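Local atomic coordinates of ssDNA binding protein (Pyrococcus furiosus, PDB entry 4PSM), a protein that binds single-stranded DNA, probably entrapping it in a tunnel system formed between its subunits. Residues 18-23 with 34-39; 7-12 with 59-64. All coordinates share one frame; numbering follows the deposited sequence.

Both contacts are buried, but they sit in different places and work by different chemistry. Contact 1 lies near the centre of the folded chain (about 6 Å from it, against 16 Å for contact 2) and packs helix 15-26 against helix 33-53 through small apolar surfaces, with no hydrogen bond across. Contact 2, about 17 Å away between centres, joins strand 4-11 to strand 61-71 by backbone bonds, a threonine hydroxyl and arginine contacts, and one end of it holds a sulfate. The two touch where helix 15-26 follows strand 4-11: Lys18 NZ probably donates a hydrogen bond to Thr7 O at 2.9 Å, and Val19 CG2 packs on Thr7 CG2. Helix 33-53 likewise leads on to strand 61-71.

Contact 1: 18-23 with 34-39; sequences KVRRVL and EEVVKA
Leu23 and Val36 meet because each swings a branch back beside its own carbonyl carbon: Leu23 CG lies trans to the backbone N (chi1 -166°), and Val36 CG1 does the same on the other helix (chi1 169°). Both CB atoms already head for the opposite helix, and the two side chains then slide past one another in opposite directions. The result is an apolar contact, with Leu23 CG 4.0 Å from Val36 CG1. The CD2 methyl of Leu23 reaches further along helix 33-53, where it lies 3.8 Å from Val36 O and 4.2 Å from Ala39 CB. One leucine thus covers two residues a helical turn apart.

On the other flank the aliphatic part of Arg20 comes loosely against helix 33-53, its CD 4.5 Å from Val37 CG2. Its guanidinium goes elsewhere: NH2 bonds to Leu144 O of the second subunit, and NH1 forms a salt bridge with Glu149 of that same subunit. This is a roughly antiparallel pair of consecutive helices, the axes of segments 18-23 and 34-39 approaching to 9.6 Å, with 145° between their directions. Strand 74-87 contributes Ile75 and Trp77 to the packing on Leu23, and Leu5 of strand 4-11 touches it too.

No hydrogen bond or ion pair spans the two segments. The join therefore rests on van der Waals packing and the exclusion of water from leucine, valine and alanine surfaces, while the polar end of Arg20 is engaged by the second subunit.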
ATOM      1  N   LYS A  18     -28.072   4.161 -14.811  1.00 24.86           N
ATOM      2  CA  LYS A  18     -28.389   5.243 -13.894  1.00 22.21           C
ATOM      3  C   LYS A  18     -29.287   4.752 -12.767  1.00 41.13           C
ATOM      4  O   LYS A  18     -29.116   5.128 -11.604  1.00 25.72           O
ATOM      5  CB  LYS A  18     -29.044   6.413 -14.630  1.00 27.29           C
ATOM      6  CG  LYS A  18     -29.286   7.619 -13.734  1.00 25.15           C
ATOM      7  CD  LYS A  18     -27.966   8.174 -13.200  1.00 40.30           C
ATOM      8  CE  LYS A  18     -28.151   9.526 -12.522  1.00 50.70           C
ATOM      9  NZ  LYS A  18     -28.676  10.560 -13.462  1.00 55.16           N
ATOM     10  N   VAL A  19     -30.252   3.913 -13.121  1.00 27.40           N
ATOM     11  CA  VAL A  19     -31.132   3.327 -12.133  1.00 42.78           C
ATOM     12  C   VAL A  19     -30.290   2.589 -11.092  1.00 28.60           C
ATOM     13  O   VAL A  19     -30.421   2.822  -9.891  1.00 27.22           O
ATOM     14  CB  VAL A  19     -32.149   2.371 -12.793  1.00 29.40           C
ATOM     15  CG1 VAL A  19     -32.826   1.492 -11.751  1.00 23.19           C
ATOM     16  CG2 VAL A  19     -33.170   3.162 -13.572  1.00 27.75           C
ATOM     17  N   ARG A  20     -29.407   1.717 -11.566  1.00 14.65           N
ATOM     18  CA  ARG A  20     -28.603   0.897 -10.673  1.00 32.79           C
ATOM     19  C   ARG A  20     -27.717   1.760  -9.776  1.00 44.94           C
ATOM     20  O   ARG A  20     -27.570   1.490  -8.586  1.00 24.78           O
ATOM     21  CB  ARG A  20     -27.753  -0.087 -11.467  1.00 29.90           C
ATOM     22  CG  ARG A  20     -27.236  -1.264 -10.624  1.00 34.97           C
ATOM     23  CD  ARG A  20     -26.303  -2.160 -11.437  1.00 13.56           C
ATOM     24  NE  ARG A  20     -25.043  -1.474 -11.728  1.00 60.34           N
ATOM     25  CZ  ARG A  20     -24.035  -2.013 -12.407  1.00 74.51           C
ATOM     26  NH1 ARG A  20     -24.138  -3.250 -12.873  1.00 46.29           N
ATOM     27  NH2 ARG A  20     -22.925  -1.316 -12.621  1.00 63.29           N
ATOM     28  N   ARG A  21     -27.145   2.813 -10.350  1.00 21.95           N
ATOM     29  CA  ARG A  21     -26.289   3.716  -9.593  1.00 15.92           C
ATOM     30  C   ARG A  21     -27.035   4.386  -8.455  1.00 26.09           C
ATOM     31  O   ARG A  21     -26.556   4.413  -7.320  1.00 29.20           O
ATOM     32  CB  ARG A  21     -25.637   4.737 -10.514  1.00 23.69           C
ATOM     33  CG  ARG A  21     -24.590   4.114 -11.412  1.00 29.13           C
ATOM     34  CD  ARG A  21     -24.198   5.035 -12.536  1.00 36.96           C
ATOM     35  NE  ARG A  21     -23.916   6.383 -12.066  1.00 27.04           N
ATOM     36  CZ  ARG A  21     -23.667   7.398 -12.881  1.00 59.74           C
ATOM     37  NH1 ARG A  21     -23.675   7.187 -14.188  1.00 41.38           N
ATOM     38  NH2 ARG A  21     -23.412   8.608 -12.398  1.00 36.04           N
ATOM     39  N   VAL A  22     -28.218   4.908  -8.762  1.00 43.44           N
ATOM     40  CA  VAL A  22     -29.035   5.587  -7.765  1.00 40.60           C
ATOM     41  C   VAL A  22     -29.459   4.604  -6.686  1.00 44.10           C
ATOM     42  O   VAL A  22     -29.414   4.908  -5.495  1.00 36.84           O
ATOM     43  CB  VAL A  22     -30.277   6.219  -8.410  1.00 42.51           C
ATOM     44  CG1 VAL A  22     -31.124   6.946  -7.357  1.00 19.23           C
ATOM     45  CG2 VAL A  22     -29.845   7.170  -9.500  1.00 37.31           C
ATOM     46  N   LEU A  23     -29.874   3.420  -7.119  1.00 30.62           N
ATOM     47  CA  LEU A  23     -30.259   2.362  -6.201  1.00 39.37           C
ATOM     48  C   LEU A  23     -29.123   1.996  -5.221  1.00 45.13           C
ATOM     49  O   LEU A  23     -29.347   1.890  -4.012  1.00 23.13           O
ATOM     50  CB  LEU A  23     -30.730   1.143  -6.990  1.00 36.54           C
ATOM     51  CG  LEU A  23     -31.468   0.065  -6.200  1.00 43.51           C
ATOM     52  CD1 LEU A  23     -32.555   0.689  -5.340  1.00 33.91           C
ATOM     53  CD2 LEU A  23     -32.050  -0.965  -7.142  1.00 41.57           C
ATOM     54  N   GLU A  34     -25.477  -7.659  -4.247  1.00 32.71           N
ATOM     55  CA  GLU A  34     -26.107  -8.634  -5.132  1.00 56.42           C
ATOM     56  C   GLU A  34     -27.614  -8.412  -5.216  1.00 56.15           C
ATOM     57  O   GLU A  34     -28.229  -8.663  -6.248  1.00 40.06           O
ATOM     58  CB  GLU A  34     -25.798 -10.072  -4.697  1.00 53.86           C
ATOM     59  CG  GLU A  34     -25.349 -10.210  -3.249  1.00 92.98           C
ATOM     60  CD  GLU A  34     -23.885  -9.848  -3.049  1.00 94.62           C
ATOM     61  OE1 GLU A  34     -23.555  -9.281  -1.986  1.00 69.16           O
ATOM     62  OE2 GLU A  34     -23.068 -10.138  -3.953  1.00 84.10           O
ATOM     63  N   GLU A  35     -28.212  -7.943  -4.127  1.00 33.19           N
ATOM     64  CA  GLU A  35     -29.645  -7.648  -4.132  1.00 32.49           C
ATOM     65  C   GLU A  35     -29.944  -6.413  -4.976  1.00 49.58           C
ATOM     66  O   GLU A  35     -30.912  -6.395  -5.731  1.00 37.21           O
ATOM     67  CB  GLU A  35     -30.180  -7.457  -2.703  1.00 33.88           C
ATOM     68  CG  GLU A  35     -31.602  -6.925  -2.624  1.00 69.01           C
ATOM     69  CD  GLU A  35     -32.626  -7.870  -3.234  1.00 83.17           C
ATOM     70  OE1 GLU A  35     -32.311  -9.065  -3.406  1.00 75.95           O
ATOM     71  OE2 GLU A  35     -33.750  -7.418  -3.541  1.00 60.59           O
ATOM     72  N   VAL A  36     -29.105  -5.387  -4.839  1.00 35.50           N
ATOM     73  CA  VAL A  36     -29.222  -4.180  -5.637  1.00 37.84           C
ATOM     74  C   VAL A  36     -29.140  -4.524  -7.117  1.00 58.99           C
ATOM     75  O   VAL A  36     -29.964  -4.084  -7.923  1.00 31.09           O
ATOM     76  CB  VAL A  36     -28.119  -3.170  -5.289  1.00 40.21           C
ATOM     77  CG1 VAL A  36     -28.086  -2.037  -6.308  1.00 45.70           C
ATOM     78  CG2 VAL A  36     -28.321  -2.627  -3.887  1.00 20.67           C
ATOM     79  N   VAL A  37     -28.144  -5.323  -7.474  1.00 50.76           N
ATOM     80  CA  VAL A  37     -27.968  -5.730  -8.860  1.00 55.56           C
ATOM     81  C   VAL A  37     -29.198  -6.481  -9.342  1.00 47.85           C
ATOM     82  O   VAL A  37     -29.670  -6.283 -10.459  1.00 53.78           O
ATOM     83  CB  VAL A  37     -26.717  -6.609  -9.033  1.00 38.60           C
ATOM     84  CG1 VAL A  37     -26.765  -7.369 -10.356  1.00 31.38           C
ATOM     85  CG2 VAL A  37     -25.465  -5.759  -8.946  1.00 52.28           C
ATOM     86  N   LYS A  38     -29.718  -7.340  -8.478  1.00 39.14           N
ATOM     87  CA  LYS A  38     -30.852  -8.180  -8.812  1.00 34.15           C
ATOM     88  C   LYS A  38     -32.126  -7.336  -8.945  1.00 45.37           C
ATOM     89  O   LYS A  38     -32.879  -7.479  -9.899  1.00 30.78           O
ATOM     90  CB  LYS A  38     -31.011  -9.270  -7.746  1.00 53.45           C
ATOM     91  CG  LYS A  38     -32.006 -10.366  -8.074  1.00 88.52           C
ATOM     92  CD  LYS A  38     -33.422  -9.981  -7.683  1.00102.31           C
ATOM     93  CE  LYS A  38     -34.184 -11.184  -7.146  1.00119.07           C
ATOM     94  NZ  LYS A  38     -34.055 -12.366  -8.042  1.00113.34           N
ATOM     95  N   ALA A  39     -32.356  -6.443  -7.989  1.00 29.50           N
ATOM     96  CA  ALA A  39     -33.540  -5.595  -8.003  1.00 27.16           C
ATOM     97  C   ALA A  39     -33.540  -4.644  -9.203  1.00 56.39           C
ATOM     98  O   ALA A  39     -34.556  -4.460  -9.866  1.00 39.32           O
ATOM     99  CB  ALA A  39     -33.656  -4.801  -6.699  1.00 23.04           C
TER

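Contact 2: 7-12 with 59-64; sequences TGFVRA and EDVVRI. With SO4 (sulfate ion), chain E.
Thr7 OG1 is gripped from two directions: it accepts a hydrogen bond from Ile64 N at 2.8 Å (161° at the hydrogen) and donates one to Gly8 O, also at 2.8 Å, in that carbonyl's plane and on a lone pair. With OG1 set between the backbone N and the carbonyl carbon (chi1 59°), the hydroxyl can serve both partners while CG2 lies against Ile64 CB. With a valine in its place, Ile64 N would probably be left without its acceptor and Gly8 O without its hydroxyl donor. Ile64 O takes Thr7 N and a water, which accepts from Gly8 N at 2.8 Å.

Beyond the corner at Phe9 the pairing becomes regular. Strand 4-11 is one of the two outer strands, within this chain, of a three-stranded antiparallel sheet, and Val10 with Val62 forms a hydrogen-bonded pair, Val62 N reaching Val10 O at 2.9 Å. Their side chains lie side by side on one face, where Val10 also packs on Lys18 of helix 15-26 and Val62 on Ala12. On the other face Phe9 and Val61 pack against Met99 of helix 93-141.

Here Arg63 lies over the Phe9 ring, its CD 3.8 Å from the centroid in a CH-pi contact and its CZ 4.4 Å away in a cation-pi one. The guanidinium stands at 71° to the ring, so that NH1 dips toward the rim; NH1 also forms a salt bridge with Glu101 of the third subunit.

At the far end the extended Arg11 hydrogen-bonds Ser13 OG through NH1 and grips the sulfate, probably from the crystallisation liquor, with two hydrogen bonds, NH1 to O4 and NH2 to O3, the latter 2.9 Å. Arg11 NH2 also makes a salt bridge at 3.5 Å with OE2 of the poorly ordered Glu59.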
ATOM      1  N   THR A   7     -34.080   9.093 -11.091  1.00 35.97           N
ATOM      2  CA  THR A   7     -32.908   9.195 -11.941  1.00 39.34           C
ATOM      3  C   THR A   7     -32.545  10.645 -12.248  1.00 35.59           C
ATOM      4  O   THR A   7     -31.379  10.963 -12.483  1.00 37.44           O
ATOM      5  CB  THR A   7     -33.115   8.448 -13.272  1.00 44.15           C
ATOM      6  OG1 THR A   7     -34.250   8.991 -13.950  1.00 55.50           O
ATOM      7  CG2 THR A   7     -33.327   6.961 -13.038  1.00 38.46           C
ATOM      8  N   GLY A   8     -33.542  11.524 -12.235  1.00 45.09           N
ATOM      9  CA  GLY A   8     -33.374  12.853 -12.791  1.00 27.41           C
ATOM     10  C   GLY A   8     -33.270  12.660 -14.287  1.00 34.92           C
ATOM     11  O   GLY A   8     -33.555  11.567 -14.792  1.00 35.14           O
ATOM     12  N   PHE A   9     -32.865  13.699 -15.007  1.00 45.26           N
ATOM     13  CA  PHE A   9     -32.760  13.578 -16.461  1.00 29.90           C
ATOM     14  C   PHE A   9     -31.655  12.609 -16.852  1.00 28.32           C
ATOM     15  O   PHE A   9     -30.544  12.667 -16.332  1.00 39.43           O
ATOM     16  CB  PHE A   9     -32.516  14.935 -17.121  1.00 34.41           C
ATOM     17  CG  PHE A   9     -33.657  15.890 -16.986  1.00 41.49           C
ATOM     18  CD1 PHE A   9     -34.812  15.720 -17.741  1.00 44.19           C
ATOM     19  CD2 PHE A   9     -33.577  16.961 -16.119  1.00 34.06           C
ATOM     20  CE1 PHE A   9     -35.875  16.607 -17.632  1.00 32.56           C
ATOM     21  CE2 PHE A   9     -34.639  17.853 -16.002  1.00 80.24           C
ATOM     22  CZ  PHE A   9     -35.793  17.674 -16.760  1.00 41.91           C
ATOM     23  N   VAL A  10     -31.965  11.720 -17.780  1.00 40.09           N
ATOM     24  CA  VAL A  10     -30.969  10.804 -18.294  1.00 18.02           C
ATOM     25  C   VAL A  10     -31.311  10.374 -19.718  1.00 42.68           C
ATOM     26  O   VAL A  10     -32.462  10.067 -20.034  1.00 31.22           O
ATOM     27  CB  VAL A  10     -30.814   9.541 -17.394  1.00 41.23           C
ATOM     28  CG1 VAL A  10     -32.051   8.643 -17.507  1.00 18.56           C
ATOM     29  CG2 VAL A  10     -29.531   8.768 -17.768  1.00 16.81           C
ATOM     30  N   ARG A  11     -30.301  10.379 -20.580  1.00 31.80           N
ATOM     31  CA  ARG A  11     -30.450   9.851 -21.921  1.00 49.09           C
ATOM     32  C   ARG A  11     -30.934   8.414 -21.803  1.00 29.52           C
ATOM     33  O   ARG A  11     -30.433   7.652 -20.983  1.00 47.70           O
ATOM     34  CB  ARG A  11     -29.115   9.909 -22.651  1.00 22.38           C
ATOM     35  CG  ARG A  11     -29.206   9.752 -24.153  1.00 29.87           C
ATOM     36  CD  ARG A  11     -27.885  10.124 -24.782  1.00 31.14           C
ATOM     37  NE  ARG A  11     -27.950  10.182 -26.235  1.00 37.74           N
ATOM     38  CZ  ARG A  11     -27.744   9.145 -27.034  1.00 43.49           C
ATOM     39  NH1 ARG A  11     -27.465   7.954 -26.518  1.00 35.00           N
ATOM     40  NH2 ARG A  11     -27.819   9.300 -28.348  1.00 31.02           N
ATOM     41  N   ALA A  12     -31.925   8.063 -22.609  1.00 39.25           N
ATOM     42  CA  ALA A  12     -32.560   6.758 -22.529  1.00 52.39           C
ATOM     43  C   ALA A  12     -31.534   5.638 -22.647  1.00 48.84           C
ATOM     44  O   ALA A  12     -31.605   4.652 -21.913  1.00 31.52           O
ATOM     45  CB  ALA A  12     -33.642   6.622 -23.605  1.00 25.25           C
ATOM     46  N   GLU A  59     -31.800   8.291 -28.091  1.00 53.28           N
ATOM     47  CA  GLU A  59     -31.435   9.712 -28.127  1.00 66.67           C
ATOM     48  C   GLU A  59     -32.371  10.541 -27.255  1.00 36.41           C
ATOM     49  O   GLU A  59     -32.031  11.639 -26.825  1.00 44.90           O
ATOM     50  CB  GLU A  59     -31.482  10.266 -29.561  1.00 40.04           C
ATOM     51  CG  GLU A  59     -30.445   9.680 -30.508  1.00 95.20           C
ATOM     52  CD  GLU A  59     -30.698   8.220 -30.830  1.00127.74           C
ATOM     53  OE1 GLU A  59     -31.796   7.898 -31.335  1.00 80.02           O
ATOM     54  OE2 GLU A  59     -29.799   7.392 -30.572  1.00168.77           O
ATOM     55  N   ASP A  60     -33.560  10.014 -27.011  1.00 32.67           N
ATOM     56  CA  ASP A  60     -34.516  10.693 -26.158  1.00 43.33           C
ATOM     57  C   ASP A  60     -34.009  10.754 -24.728  1.00 53.41           C
ATOM     58  O   ASP A  60     -33.112  10.010 -24.334  1.00 30.14           O
ATOM     59  CB  ASP A  60     -35.881   9.997 -26.203  1.00 33.21           C
ATOM     60  CG  ASP A  60     -36.503  10.015 -27.593  1.00 60.61           C
ATOM     61  OD1 ASP A  60     -36.323  11.014 -28.327  1.00 30.79           O
ATOM     62  OD2 ASP A  60     -37.170   9.024 -27.953  1.00 37.35           O
ATOM     63  N   VAL A  61     -34.597  11.651 -23.955  1.00 31.73           N
ATOM     64  CA  VAL A  61     -34.262  11.787 -22.557  1.00 43.61           C
ATOM     65  C   VAL A  61     -35.463  11.392 -21.715  1.00 38.43           C
ATOM     66  O   VAL A  61     -36.595  11.745 -22.019  1.00 37.67           O
ATOM     67  CB  VAL A  61     -33.818  13.221 -22.228  1.00 34.18           C
ATOM     68  CG1 VAL A  61     -33.760  13.434 -20.727  1.00 41.02           C
ATOM     69  CG2 VAL A  61     -32.469  13.510 -22.883  1.00 22.54           C
ATOM     70  N   VAL A  62     -35.202  10.642 -20.656  1.00 44.58           N
ATOM     71  CA  VAL A  62     -36.256  10.196 -19.769  1.00 30.63           C
ATOM     72  C   VAL A  62     -35.965  10.636 -18.339  1.00 47.40           C
ATOM     73  O   VAL A  62     -34.836  10.987 -17.999  1.00 40.76           O
ATOM     74  CB  VAL A  62     -36.391   8.658 -19.806  1.00 60.27           C
ATOM     75  CG1 VAL A  62     -36.569   8.179 -21.236  1.00 35.60           C
ATOM     76  CG2 VAL A  62     -35.163   7.997 -19.176  1.00 37.45           C
ATOM     77  N   ARG A  63     -37.006  10.643 -17.517  1.00 35.78           N
ATOM     78  CA  ARG A  63     -36.860  10.711 -16.074  1.00 35.34           C
ATOM     79  C   ARG A  63     -37.621   9.535 -15.500  1.00 34.46           C
ATOM     80  O   ARG A  63     -38.760   9.286 -15.880  1.00 39.68           O
ATOM     81  CB  ARG A  63     -37.424  12.007 -15.511  1.00 23.10           C
ATOM     82  CG  ARG A  63     -36.686  13.248 -15.948  1.00 53.76           C
ATOM     83  CD  ARG A  63     -37.367  14.484 -15.394  1.00 67.64           C
ATOM     84  NE  ARG A  63     -37.341  14.513 -13.935  1.00 68.76           N
ATOM     85  CZ  ARG A  63     -36.350  15.038 -13.223  1.00 63.68           C
ATOM     86  NH1 ARG A  63     -35.304  15.577 -13.835  1.00 53.77           N
ATOM     87  NH2 ARG A  63     -36.403  15.026 -11.900  1.00 66.52           N
ATOM     88  N   ILE A  64     -36.991   8.815 -14.581  1.00 34.95           N
ATOM     89  CA  ILE A  64     -37.616   7.648 -13.979  1.00 21.91           C
ATOM     90  C   ILE A  64     -37.773   7.817 -12.475  1.00 37.14           C
ATOM     91  O   ILE A  64     -36.843   8.216 -11.773  1.00 49.41           O
ATOM     92  CB  ILE A  64     -36.824   6.361 -14.286  1.00 48.25           C
ATOM     93  CG1 ILE A  64     -36.834   6.094 -15.793  1.00 35.60           C
ATOM     94  CG2 ILE A  64     -37.398   5.179 -13.504  1.00 39.63           C
ATOM     95  CD1 ILE A  64     -36.017   4.903 -16.216  1.00 52.23           C
TER
HETATM   96  S   SO4 E 201     -25.927   6.425 -29.758  1.00135.43           S
HETATM   97  O1  SO4 E 201     -25.546   5.482 -30.808  1.00163.01           O
HETATM   98  O2  SO4 E 201     -24.739   7.134 -29.282  1.00132.37           O
HETATM   99  O3  SO4 E 201     -26.901   7.380 -30.286  1.00142.90           O
HETATM  100  O4  SO4 E 201     -26.536   5.699 -28.652  1.00 53.73           O
HETATM  101  O   HOH W   1     -36.345  11.212 -11.942  1.00 27.47           O